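Side-chain contacts in hemerythrin HHE cation binding domain protein (Mycobacterium kansasii, PDB 6TYJ), which binds zinc and iron ions in a hemerythrin-like helical bundle, though its physiological role is not established: residues H20-I23 with K24-R28; D85-S88 with V89-T93. All blocks are in the same frame, centred on the assembly; numbering follows the deposited sequence.

Interaction 1 (H20-I23 with K24-R28); sequences HVVI and KGLGR. With ZN (zinc ion), chain B.
Lys24 and Ile23 sit side by side on helix 12-32 of the hemerythrin-like bundle; Lys24 reaches back to His20, and Ile23 O reaches forward to Gly27. Lys24 N gives its hydrogen to His20 O at 2.9 Å, a nearly straight bond (N-H...O 169°). Lys24 CB also rests on His20 O, 3.4 Å away. With CG anti to the backbone N (chi1 -179°), the lysine chain runs extended on the exposed side of the helix. Ile23 is buried. Its carbonyl O accepts Gly27 N at 2.9 Å, and its branched side chain turns to helices 38-65 and 100-121, where it meets Leu47, His54 and Leu111. Val22 lies on a more open flank. Its CG1 comes 4.3 Å from Leu26 CD1, a loose apolar contact one turn apart, and the same pair is joined by the bond from Leu26 N to Val22 O. Val21 O accepts both Gly25 N and a water, and that water has a weak link to Arg28 NH1. The same helix carries a metal ligand. His20 ND1 is hydrogen-bonded to Glu119, which probably fixes the turn of the ring. His54, Glu58, His114 and Glu118 complete the zinc site, and His20 NE2 binds the zinc ion at 2.1 Å.

Interaction 2 (D85-S88 with V89-T93); sequences DQLS and VLLRT
Leu87 and Leu91 make an apolar contact near the C-terminal end of helix 70-91. Their side chains cross at a slant one turn apart. Leu87 CD1 reaches Leu91 CG at 4.0 Å. Leu91 CG lies closer still to the backbone, 3.2 Å from Leu87 O. The CD1 methyl of Leu87 is also 4.2 Å from Leu90 CD2, so Leu87 touches two leucines. All three meet Phe44 of helix 38-65. Leu87 also packs on Leu48 and on Phe107 of helix 100-121, while Leu91 touches Arg163 and Val167 of helix 163-168.

Val89 and Gln86 meet on another flank. Gln86 bends at its second torsion (chi2 68°), and this brings NE2 within 4.2 Å of Val89 CB. Val89 CG2 lies 3.5 Å from Asp85 O.

The backbone bonds from Val89, Leu90 and Leu91 N to Asp85, Gln86 and Leu87 O are of the i to i+4 kind. The next, from Arg92 N to Ser88 O, is weak, at 3.5 Å and an N-H...O angle of 128°. Arg92 N also bonds to Val89 O, and Thr93 N to Leu90 O. These i to i+3 bonds tighten the last turn.

Arg92 bends at chi3 (-77°) and folds back along the helix. One face of its guanidinium lies over Ser88 O, which stands 3.5 Å above the plane and toward the rim. Val89 CA meets the same face.

No side-chain hydrogen bond joins Arg92 to Ser88 O. The contact is consistent with a weak attraction plus van der Waals packing of the guanidinium face, near a helix end where carbonyl oxygens would add to the negative potential.

How the interactions relate
Both contacts are partly buried and run along single helices of the same bundle: interaction 1 on helix 12-32, interaction 2 on helix 70-91. They do not touch. Their centres are 19 Å apart and their nearest atoms about 10 Å. Each packs against helices 38-65 and 100-121, so these two helices are shared neighbours. Interaction 1 lies within its helix, has regular backbone bonds, and supplies a zinc ligand. Interaction 2 sits close to the end of its helix, farther from the centre of the chain, and binds no metal. Its inner side is leucine packing, and its outer side carries an arginine folded over a carbonyl. Direct apolar contact between side chains is slight in interaction 1 and greater in interaction 2.

Interaction 1 (H20-I23 with K24-R28)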
loop_
_atom_site.group_PDB
_atom_site.type_symbol
_atom_site.label_atom_id
_atom_site.label_comp_id
_atom_site.label_asym_id
_atom_site.label_seq_id
_atom_site.Cartn_x
_atom_site.Cartn_y
_atom_site.Cartn_z
ATOM N N HIS A 20 -1.399 3.963 -6.249
ATOM C CA HIS A 20 -0.310 3.081 -6.684
ATOM C C HIS A 20 0.823 3.890 -7.314
ATOM O O HIS A 20 1.998 3.574 -7.100
ATOM C CB HIS A 20 -0.802 2.027 -7.688
ATOM C CG HIS A 20 -1.622 0.918 -7.085
ATOM N ND1 HIS A 20 -2.480 0.146 -7.842
ATOM C CD2 HIS A 20 -1.693 0.433 -5.822
ATOM C CE1 HIS A 20 -3.085 -0.735 -7.060
ATOM N NE2 HIS A 20 -2.600 -0.606 -5.839
ATOM N N VAL A 21 0.481 4.931 -8.093
ATOM C CA VAL A 21 1.493 5.803 -8.695
ATOM C C VAL A 21 2.315 6.496 -7.621
ATOM O O VAL A 21 3.549 6.608 -7.730
ATOM C CB VAL A 21 0.832 6.831 -9.632
ATOM C CG1 VAL A 21 1.819 7.922 -9.993
ATOM C CG2 VAL A 21 0.280 6.143 -10.871
ATOM N N VAL A 22 1.643 6.990 -6.578
ATOM C CA VAL A 22 2.319 7.616 -5.444
ATOM C C VAL A 22 3.300 6.644 -4.809
ATOM O O VAL A 22 4.454 6.989 -4.533
ATOM C CB VAL A 22 1.291 8.104 -4.404
ATOM C CG1 VAL A 22 1.978 8.351 -3.046
ATOM C CG2 VAL A 22 0.594 9.364 -4.889
ATOM N N ILE A 23 2.836 5.429 -4.535
ATOM C CA ILE A 23 3.657 4.438 -3.848
ATOM C C ILE A 23 4.855 4.060 -4.708
ATOM O O ILE A 23 5.995 3.990 -4.218
ATOM C CB ILE A 23 2.796 3.218 -3.485
ATOM C CG1 ILE A 23 1.877 3.602 -2.312
ATOM C CG2 ILE A 23 3.700 2.001 -3.155
ATOM C CD1 ILE A 23 0.725 2.626 -2.123
ATOM N N LYS A 24 4.622 3.823 -5.999
ATOM C CA LYS A 24 5.723 3.517 -6.905
ATOM C C LYS A 24 6.695 4.680 -6.969
ATOM O O LYS A 24 7.925 4.476 -7.020
ATOM C CB LYS A 24 5.167 3.181 -8.293
ATOM C CG LYS A 24 6.234 2.815 -9.314
ATOM C CD LYS A 24 5.637 2.570 -10.695
ATOM C CE LYS A 24 6.740 2.366 -11.726
ATOM N NZ LYS A 24 6.205 2.375 -13.118
ATOM N N GLY A 25 6.175 5.909 -6.930
ATOM C CA GLY A 25 7.051 7.070 -6.987
ATOM C C GLY A 25 7.943 7.172 -5.766
ATOM O O GLY A 25 9.141 7.473 -5.887
ATOM N N LEU A 26 7.379 6.919 -4.579
ATOM C CA LEU A 26 8.193 6.878 -3.372
ATOM C C LEU A 26 9.241 5.781 -3.464
ATOM O O LEU A 26 10.384 5.988 -3.063
ATOM C CB LEU A 26 7.316 6.672 -2.139
ATOM C CG LEU A 26 6.649 7.964 -1.669
ATOM C CD1 LEU A 26 5.528 7.614 -0.677
ATOM C CD2 LEU A 26 7.629 8.927 -1.034
ATOM N N GLY A 27 8.860 4.605 -3.978
ATOM C CA GLY A 27 9.822 3.521 -4.141
ATOM C C GLY A 27 10.982 3.899 -5.047
ATOM O O GLY A 27 12.125 3.522 -4.788
ATOM N N ARG A 28 10.699 4.637 -6.128
ATOM C CA ARG A 28 11.763 5.097 -7.020
ATOM C C ARG A 28 12.657 6.128 -6.322
ATOM O O ARG A 28 13.893 6.057 -6.421
ATOM C CB ARG A 28 11.128 5.657 -8.303
ATOM C CG ARG A 28 12.089 6.286 -9.291
ATOM C CD ARG A 28 11.362 6.778 -10.548
ATOM N NE ARG A 28 10.353 7.808 -10.279
ATOM C CZ ARG A 28 9.039 7.586 -10.170
ATOM N NH1 ARG A 28 8.540 6.357 -10.300
ATOM N NH2 ARG A 28 8.211 8.599 -9.933
HETATM ZN ZN ZN B . -3.283 -1.578 -4.110
HETATM O O HOH W 1 5.150 6.969 -10.061
#

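Interaction 2 (D85-S88 with V89-T93)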
loop_
_atom_site.group_PDB
_atom_site.type_symbol
_atom_site.label_atom_id
_atom_site.label_comp_id
_atom_site.label_asym_id
_atom_site.label_seq_id
_atom_site.Cartn_x
_atom_site.Cartn_y
_atom_site.Cartn_z
ATOM N N ASP A 85 4.984 -9.638 5.038
ATOM C CA ASP A 85 6.028 -10.586 5.414
ATOM C C ASP A 85 7.378 -10.141 4.876
ATOM O O ASP A 85 8.408 -10.293 5.549
ATOM C CB ASP A 85 5.701 -11.989 4.897
ATOM C CG ASP A 85 4.814 -12.770 5.842
ATOM O OD1 ASP A 85 4.351 -12.185 6.847
ATOM O OD2 ASP A 85 4.585 -13.973 5.579
ATOM N N GLN A 86 7.401 -9.615 3.652
ATOM C CA GLN A 86 8.677 -9.175 3.096
ATOM C C GLN A 86 9.164 -7.917 3.797
ATOM O O GLN A 86 10.367 -7.720 3.959
ATOM C CB GLN A 86 8.549 -8.930 1.595
ATOM C CG GLN A 86 9.869 -8.742 0.867
ATOM C CD GLN A 86 10.720 -10.011 0.817
ATOM O OE1 GLN A 86 10.229 -11.101 0.492
ATOM N NE2 GLN A 86 11.998 -9.873 1.139
ATOM N N LEU A 87 8.240 -7.036 4.186
ATOM C CA LEU A 87 8.635 -5.851 4.933
ATOM C C LEU A 87 9.303 -6.244 6.241
ATOM O O LEU A 87 10.290 -5.621 6.655
ATOM C CB LEU A 87 7.413 -4.956 5.189
ATOM C CG LEU A 87 7.707 -3.722 6.054
ATOM C CD1 LEU A 87 8.759 -2.815 5.439
ATOM C CD2 LEU A 87 6.400 -2.950 6.322
ATOM N N SER A 88 8.791 -7.293 6.902
ATOM C CA SER A 88 9.428 -7.767 8.133
ATOM C C SER A 88 10.865 -8.218 7.885
ATOM O O SER A 88 11.759 -7.958 8.701
ATOM C CB SER A 88 8.610 -8.904 8.745
ATOM O OG SER A 88 7.345 -8.411 9.143
ATOM N N VAL A 89 11.106 -8.912 6.775
ATOM C CA VAL A 89 12.473 -9.313 6.453
ATOM C C VAL A 89 13.339 -8.090 6.186
ATOM O O VAL A 89 14.497 -8.027 6.628
ATOM C CB VAL A 89 12.484 -10.282 5.259
ATOM C CG1 VAL A 89 13.922 -10.677 4.913
ATOM C CG2 VAL A 89 11.658 -11.518 5.582
ATOM N N LEU A 90 12.799 -7.110 5.454
ATOM C CA LEU A 90 13.564 -5.908 5.117
ATOM C C LEU A 90 14.027 -5.192 6.374
ATOM O O LEU A 90 15.191 -4.786 6.484
ATOM C CB LEU A 90 12.712 -4.964 4.255
ATOM C CG LEU A 90 13.305 -3.575 3.984
ATOM C CD1 LEU A 90 14.656 -3.713 3.251
ATOM C CD2 LEU A 90 12.335 -2.778 3.162
ATOM N N LEU A 91 13.128 -5.022 7.334
ATOM C CA LEU A 91 13.455 -4.298 8.550
ATOM C C LEU A 91 14.474 -5.015 9.418
ATOM O O LEU A 91 15.042 -4.384 10.312
ATOM C CB LEU A 91 12.179 -4.035 9.348
ATOM C CG LEU A 91 11.139 -3.190 8.611
ATOM C CD1 LEU A 91 9.863 -3.091 9.400
ATOM C CD2 LEU A 91 11.715 -1.799 8.316
ATOM N N ARG A 92 14.758 -6.291 9.168
ATOM C CA ARG A 92 15.830 -6.925 9.932
ATOM C C ARG A 92 17.225 -6.661 9.364
ATOM O O ARG A 92 18.215 -7.090 9.975
ATOM C CB ARG A 92 15.570 -8.427 10.040
ATOM C CG ARG A 92 14.369 -8.736 10.928
ATOM C CD ARG A 92 14.330 -10.204 11.322
ATOM N NE ARG A 92 13.846 -11.046 10.232
ATOM C CZ ARG A 92 12.561 -11.325 10.024
ATOM N NH1 ARG A 92 12.208 -12.098 9.007
ATOM N NH2 ARG A 92 11.627 -10.825 10.827
ATOM N N THR A 93 17.331 -5.981 8.224
ATOM C CA THR A 93 18.612 -5.500 7.704
ATOM C C THR A 93 18.585 -3.974 7.607
ATOM O O THR A 93 18.040 -3.418 6.640
ATOM C CB THR A 93 18.927 -6.127 6.341
ATOM O OG1 THR A 93 18.920 -7.561 6.457
ATOM C CG2 THR A 93 20.319 -5.687 5.835
#